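Local coordinates for protein alpha-11 giardin (Giardia intestinalis, PDB 2II2) that binds calcium and, as an annexin, probably phospholipid membranes, and may take part in the parasite's attachment and in cytoskeletal remodelling, at residues K20-L25 and G63-V68; R287-E292 and N297-C302. One frame throughout, in Å; residues are numbered along the deposited sequence.

Contact 1. Residues K20-L25 and G63-V68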
loop_
_atom_site.group_PDB
_atom_site.type_symbol
_atom_site.label_atom_id
_atom_site.label_comp_id
_atom_site.label_asym_id
_atom_site.label_seq_id
_atom_site.Cartn_x
_atom_site.Cartn_y
_atom_site.Cartn_z
ATOM N N LYS A 20 -20.287 13.380 14.530
ATOM C CA LYS A 20 -20.087 12.472 13.413
ATOM C C LYS A 20 -20.020 13.254 12.101
ATOM O O LYS A 20 -20.490 12.781 11.058
ATOM C CB LYS A 20 -21.147 11.373 13.381
ATOM C CG LYS A 20 -21.347 10.680 14.709
ATOM C CD LYS A 20 -22.310 9.517 14.592
ATOM C CE LYS A 20 -22.672 8.954 15.954
ATOM N NZ LYS A 20 -21.493 8.458 16.729
ATOM N N ASN A 21 -19.387 14.420 12.140
ATOM C CA ASN A 21 -19.334 15.274 10.966
ATOM C C ASN A 21 -18.151 14.909 10.097
ATOM O O ASN A 21 -17.073 15.491 10.221
ATOM C CB ASN A 21 -19.298 16.747 11.376
ATOM C CG ASN A 21 -19.627 17.675 10.227
ATOM O OD1 ASN A 21 -19.253 17.420 9.086
ATOM N ND2 ASN A 21 -20.331 18.763 10.522
ATOM N N GLU A 22 -18.393 13.940 9.216
ATOM C CA GLU A 22 -17.331 13.396 8.372
ATOM C C GLU A 22 -16.795 14.437 7.397
ATOM O O GLU A 22 -15.607 14.410 7.051
ATOM C CB GLU A 22 -17.851 12.178 7.622
ATOM C CG GLU A 22 -18.140 11.015 8.523
ATOM C CD GLU A 22 -18.548 9.753 7.779
ATOM O OE1 GLU A 22 -18.729 9.790 6.544
ATOM O OE2 GLU A 22 -18.701 8.721 8.445
ATOM N N GLU A 23 -17.674 15.313 6.917
ATOM C CA GLU A 23 -17.268 16.371 6.001
ATOM C C GLU A 23 -16.261 17.303 6.680
ATOM O O GLU A 23 -15.186 17.574 6.146
ATOM C CB GLU A 23 -18.490 17.162 5.515
ATOM C CG GLU A 23 -19.428 16.382 4.605
ATOM C CD GLU A 23 -20.696 17.147 4.229
ATOM O OE1 GLU A 23 -21.101 18.063 4.974
ATOM O OE2 GLU A 23 -21.295 16.824 3.178
ATOM N N GLU A 24 -16.606 17.778 7.876
ATOM C CA GLU A 24 -15.726 18.673 8.593
ATOM C C GLU A 24 -14.458 17.975 9.089
ATOM O O GLU A 24 -13.419 18.622 9.254
ATOM C CB GLU A 24 -16.460 19.367 9.734
ATOM C CG GLU A 24 -15.779 20.664 10.033
ATOM C CD GLU A 24 -16.527 21.550 10.992
ATOM O OE1 GLU A 24 -17.747 21.327 11.248
ATOM O OE2 GLU A 24 -15.864 22.474 11.496
ATOM N N LEU A 25 -14.528 16.668 9.345
ATOM C CA LEU A 25 -13.325 15.961 9.744
ATOM C C LEU A 25 -12.283 15.991 8.636
ATOM O O LEU A 25 -11.077 16.085 8.905
ATOM C CB LEU A 25 -13.647 14.543 10.199
ATOM C CG LEU A 25 -12.468 13.701 10.682
ATOM C CD1 LEU A 25 -11.796 14.346 11.894
ATOM C CD2 LEU A 25 -12.887 12.283 10.986
ATOM N N GLY A 63 -15.888 1.316 8.180
ATOM C CA GLY A 63 -15.895 1.266 6.725
ATOM C C GLY A 63 -14.676 1.951 6.172
ATOM O O GLY A 63 -13.762 2.298 6.920
ATOM N N PRO A 64 -14.627 2.154 4.854
ATOM C CA PRO A 64 -13.443 2.742 4.231
ATOM C C PRO A 64 -13.147 4.191 4.619
ATOM O O PRO A 64 -11.977 4.577 4.652
ATOM C CB PRO A 64 -13.698 2.565 2.717
ATOM C CG PRO A 64 -15.159 2.426 2.591
ATOM C CD PRO A 64 -15.634 1.744 3.861
ATOM N N TYR A 65 -14.179 4.997 4.871
ATOM C CA TYR A 65 -13.937 6.342 5.372
ATOM C C TYR A 65 -13.228 6.278 6.749
ATOM O O TYR A 65 -12.217 6.927 6.972
ATOM C CB TYR A 65 -15.239 7.167 5.421
ATOM C CG TYR A 65 -15.016 8.533 6.034
ATOM C CD1 TYR A 65 -14.663 9.644 5.257
ATOM C CD2 TYR A 65 -15.075 8.696 7.405
ATOM C CE1 TYR A 65 -14.416 10.866 5.829
ATOM C CE2 TYR A 65 -14.838 9.922 7.992
ATOM C CZ TYR A 65 -14.503 11.012 7.207
ATOM O OH TYR A 65 -14.252 12.228 7.780
ATOM N N GLU A 66 -13.752 5.445 7.659
ATOM C CA GLU A 66 -13.073 5.283 8.944
ATOM C C GLU A 66 -11.636 4.779 8.733
ATOM O O GLU A 66 -10.716 5.261 9.381
ATOM C CB GLU A 66 -13.804 4.261 9.828
ATOM C CG GLU A 66 -13.314 4.253 11.288
ATOM C CD GLU A 66 -13.536 2.936 12.004
ATOM O OE1 GLU A 66 -12.807 1.949 11.683
ATOM O OE2 GLU A 66 -14.431 2.884 12.874
ATOM N N ASP A 67 -11.455 3.803 7.842
ATOM C CA ASP A 67 -10.147 3.205 7.605
ATOM C C ASP A 67 -9.131 4.251 7.168
ATOM O O ASP A 67 -8.027 4.278 7.666
ATOM C CB ASP A 67 -10.191 2.159 6.488
ATOM C CG ASP A 67 -10.834 0.859 6.884
ATOM O OD1 ASP A 67 -11.058 0.615 8.086
ATOM O OD2 ASP A 67 -11.119 0.071 5.951
ATOM N N VAL A 68 -9.492 5.075 6.179
ATOM C CA VAL A 68 -8.523 6.038 5.659
ATOM C C VAL A 68 -8.152 7.058 6.729
ATOM O O VAL A 68 -6.997 7.480 6.852
ATOM C CB VAL A 68 -8.991 6.694 4.327
ATOM C CG1 VAL A 68 -10.089 7.722 4.540
ATOM C CG2 VAL A 68 -7.790 7.335 3.644
#
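Glu22 lies flat over the ring of Tyr65 where two helices of this all-helical annexin, 22-29 and 64-73, begin side by side. The two side chains run past each other in opposite directions. Carboxylate and ring planes are only 13° apart, and Glu22 CD sits 3.6 Å above the ring plane, displaced toward the CD2 and CE2 rim; Glu22 CG comes within 3.5 Å of Tyr65 CE2. The carboxylate is kept in this place from outside the pair, since its OE1 accepts a hydrogen bond from Asn297 ND2.

Tyr65 carries its ring across the gap because CG stands anti to the backbone N (chi1 176°), which sends the phenol toward the first turn of helix 22-29. Leu25 meets the far end of the phenol, with its CB 3.4 Å from Tyr65 OH, and its CD2 approaches the ring obliquely; Leu25 also packs on Val13, Ile16 and Leu17 of helix 9-18. Asn21 caps the same turn, its OD1 accepting from Glu24 N at 2.9 Å. Tyr65 stands in the first turn of helix 64-73, which also holds Glu66, a residue that binds calcium in another structure of this protein, though none is bound here. The hydroxyl of Tyr65 ends on the backbone of its stacking partner, donating a weak hydrogen bond of 2.7 Å from OH to Glu22 O.

Contact 2. Residues R287-E292 and N297-C302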
loop_
_atom_site.group_PDB
_atom_site.type_symbol
_atom_site.label_atom_id
_atom_site.label_comp_id
_atom_site.label_asym_id
_atom_site.label_seq_id
_atom_site.Cartn_x
_atom_site.Cartn_y
_atom_site.Cartn_z
ATOM N N ARG A 287 -14.508 7.674 -9.919
ATOM C CA ARG A 287 -14.639 6.300 -9.446
ATOM C C ARG A 287 -15.404 6.181 -8.155
ATOM O O ARG A 287 -16.214 5.254 -7.986
ATOM C CB ARG A 287 -13.245 5.644 -9.280
ATOM C CG ARG A 287 -13.250 4.268 -8.570
ATOM C CD ARG A 287 -14.004 3.279 -9.406
ATOM N NE ARG A 287 -14.154 1.911 -8.857
ATOM C CZ ARG A 287 -15.182 1.500 -8.105
ATOM N NH1 ARG A 287 -16.132 2.355 -7.732
ATOM N NH2 ARG A 287 -15.281 0.228 -7.718
ATOM N N PHE A 288 -15.114 7.068 -7.211
ATOM C CA PHE A 288 -15.583 6.886 -5.820
ATOM C C PHE A 288 -16.847 7.713 -5.588
ATOM O O PHE A 288 -16.826 8.784 -4.940
ATOM C CB PHE A 288 -14.453 7.177 -4.828
ATOM C CG PHE A 288 -13.263 6.279 -5.008
ATOM C CD1 PHE A 288 -12.130 6.745 -5.659
ATOM C CD2 PHE A 288 -13.295 4.948 -4.594
ATOM C CE1 PHE A 288 -11.030 5.913 -5.862
ATOM C CE2 PHE A 288 -12.195 4.118 -4.798
ATOM C CZ PHE A 288 -11.064 4.617 -5.434
ATOM N N GLN A 289 -17.945 7.229 -6.156
ATOM C CA GLN A 289 -19.230 7.932 -6.119
ATOM C C GLN A 289 -20.342 7.177 -5.385
ATOM O O GLN A 289 -21.537 7.383 -5.648
ATOM C CB GLN A 289 -19.709 8.209 -7.543
ATOM C CG GLN A 289 -18.887 9.220 -8.288
ATOM C CD GLN A 289 -19.480 10.589 -8.229
ATOM O OE1 GLN A 289 -20.569 10.830 -8.752
ATOM N NE2 GLN A 289 -18.772 11.507 -7.594
ATOM N N SER A 290 -19.981 6.315 -4.456
ATOM C CA SER A 290 -20.997 5.535 -3.736
ATOM C C SER A 290 -21.891 6.352 -2.819
ATOM O O SER A 290 -21.416 7.309 -2.190
ATOM C CB SER A 290 -20.317 4.441 -2.924
ATOM O OG SER A 290 -21.277 3.734 -2.157
ATOM N N LYS A 291 -23.164 5.957 -2.719
ATOM C CA LYS A 291 -24.104 6.586 -1.787
ATOM C C LYS A 291 -24.169 5.858 -0.439
ATOM O O LYS A 291 -24.905 6.283 0.460
ATOM C CB LYS A 291 -25.515 6.634 -2.394
ATOM C CG LYS A 291 -26.231 5.275 -2.446
ATOM C CD LYS A 291 -27.532 5.327 -3.231
ATOM C CE LYS A 291 -28.396 4.105 -2.953
ATOM N NZ LYS A 291 -29.566 4.024 -3.878
ATOM N N GLU A 292 -23.448 4.749 -0.313
ATOM C CA GLU A 292 -23.443 3.997 0.933
ATOM C C GLU A 292 -22.835 4.884 2.005
ATOM O O GLU A 292 -21.811 5.557 1.771
ATOM C CB GLU A 292 -22.653 2.699 0.789
ATOM C CG GLU A 292 -23.284 1.640 -0.109
ATOM C CD GLU A 292 -22.400 0.418 -0.246
ATOM O OE1 GLU A 292 -21.791 0.012 0.769
ATOM O OE2 GLU A 292 -22.313 -0.151 -1.364
ATOM N N ASN A 297 -18.300 9.839 1.966
ATOM C CA ASN A 297 -17.280 10.865 2.154
ATOM C C ASN A 297 -15.857 10.422 1.871
ATOM O O ASN A 297 -14.910 11.195 2.054
ATOM C CB ASN A 297 -17.391 11.487 3.547
ATOM C CG ASN A 297 -18.701 12.224 3.709
ATOM O OD1 ASN A 297 -18.978 13.164 2.966
ATOM N ND2 ASN A 297 -19.501 11.819 4.666
ATOM N N PHE A 298 -15.689 9.177 1.423
ATOM C CA PHE A 298 -14.359 8.652 1.134
ATOM C C PHE A 298 -13.661 9.457 0.047
ATOM O O PHE A 298 -12.474 9.770 0.179
ATOM C CB PHE A 298 -14.396 7.166 0.721
ATOM C CG PHE A 298 -13.040 6.683 0.300
ATOM C CD1 PHE A 298 -12.021 6.510 1.253
ATOM C CD2 PHE A 298 -12.718 6.534 -1.036
ATOM C CE1 PHE A 298 -10.754 6.152 0.878
ATOM C CE2 PHE A 298 -11.424 6.174 -1.425
ATOM C CZ PHE A 298 -10.452 6.004 -0.459
ATOM N N ARG A 299 -14.371 9.769 -1.046
ATOM C CA ARG A 299 -13.746 10.516 -2.148
ATOM C C ARG A 299 -13.075 11.799 -1.662
ATOM O O ARG A 299 -11.931 12.101 -2.033
ATOM C CB ARG A 299 -14.800 10.805 -3.220
ATOM C CG ARG A 299 -14.384 11.689 -4.387
ATOM C CD ARG A 299 -15.601 11.976 -5.274
ATOM N NE ARG A 299 -16.530 12.907 -4.640
ATOM C CZ ARG A 299 -17.690 12.566 -4.093
ATOM N NH1 ARG A 299 -18.113 11.303 -4.116
ATOM N NH2 ARG A 299 -18.464 13.497 -3.533
ATOM N N ASP A 300 -13.793 12.567 -0.854
ATOM C CA ASP A 300 -13.254 13.811 -0.356
ATOM C C ASP A 300 -12.079 13.615 0.596
ATOM O O ASP A 300 -11.099 14.363 0.540
ATOM C CB ASP A 300 -14.360 14.628 0.303
ATOM C CG ASP A 300 -15.329 15.212 -0.715
ATOM O OD1 ASP A 300 -14.921 15.505 -1.862
ATOM O OD2 ASP A 300 -16.516 15.366 -0.376
ATOM N N ALA A 301 -12.154 12.587 1.429
ATOM C CA ALA A 301 -11.019 12.255 2.278
ATOM C C ALA A 301 -9.798 11.893 1.441
ATOM O O ALA A 301 -8.681 12.306 1.761
ATOM C CB ALA A 301 -11.370 11.109 3.210
ATOM N N CYS A 302 -10.023 11.085 0.413
ATOM C CA CYS A 302 -8.961 10.612 -0.460
ATOM C C CYS A 302 -8.293 11.790 -1.173
ATOM O O CYS A 302 -7.068 11.905 -1.185
ATOM C CB CYS A 302 -9.560 9.618 -1.452
ATOM S SG CYS A 302 -8.351 8.844 -2.551
HETATM O O HOH W 1 -16.640 8.304 -1.991
HETATM O O HOH W 2 -19.563 9.365 -2.833
#
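Phe288 and Arg299 bring the two backbones closest together, their CA atoms 5.5 Å apart. Helix 280-287 has just ended, and Phe288 is the first residue to leave helical angles; the chain then runs on without regular structure through an ST turn, in which Ser290 OG accepts from Glu292 N. Residues 298-302 form the first turn and a little more of helix 298-306, laid against this loop.

The carbonyl of Phe288 is the polar centre. Arg299 NH1 donates to Phe288 O at 2.9 Å, the N-H...O angle being 159°, with the oxygen close to the guanidinium plane and the nitrogen in the carbonyl plane. A bend at chi3 (73°) folds the arginine back so that NH1 reaches this oxygen. One water accepts from Arg299 N and lies within hydrogen-bonding distance of Phe288 O, probably linking the same carbonyl to the start of the helix. A second water probably bridges Ser290 O to Arg299 NH1, weakly on the arginine side. In one of its two conformers Gln289 places NE2 over a face of the guanidinium, a contact that is therefore uncertain.

On the buried side the two phenylalanines make a T-shaped pair. The edge of Phe298 points at the face of Phe288, with centroids 5.2 Å apart and planes at 72°; Phe298 CE2 stands over the centre of the Phe288 ring. Arg287 CG covers the opposite face, so the Phe288 ring is sandwiched, and Tyr253 meets it in another edge-to-face contact. The arrangement is a loop connection between two consecutive helices, 280-287 and 298-306, the last two of the C-terminal annexin domain.

How the contacts relate
Contact 1 closes before contact 2 opens along the chain, yet their centres lie only 10 Å apart, on the same side of the molecule's centre. Asn297, just ahead of helix 298-306, joins them through its bond to Glu22, and its backbone O packs against the ring of Tyr65. Farther along, Ala301 meets Val68, so helix 64-73 and helix 298-306 lie against each other, while helix 249-263 touches residues of both contacts. Helices 22-29 and 64-73 thus meet the last helix, 298-306, of the C-terminal annexin domain, close to Ile60 and Glu66, residues that bind calcium in another structure of this protein.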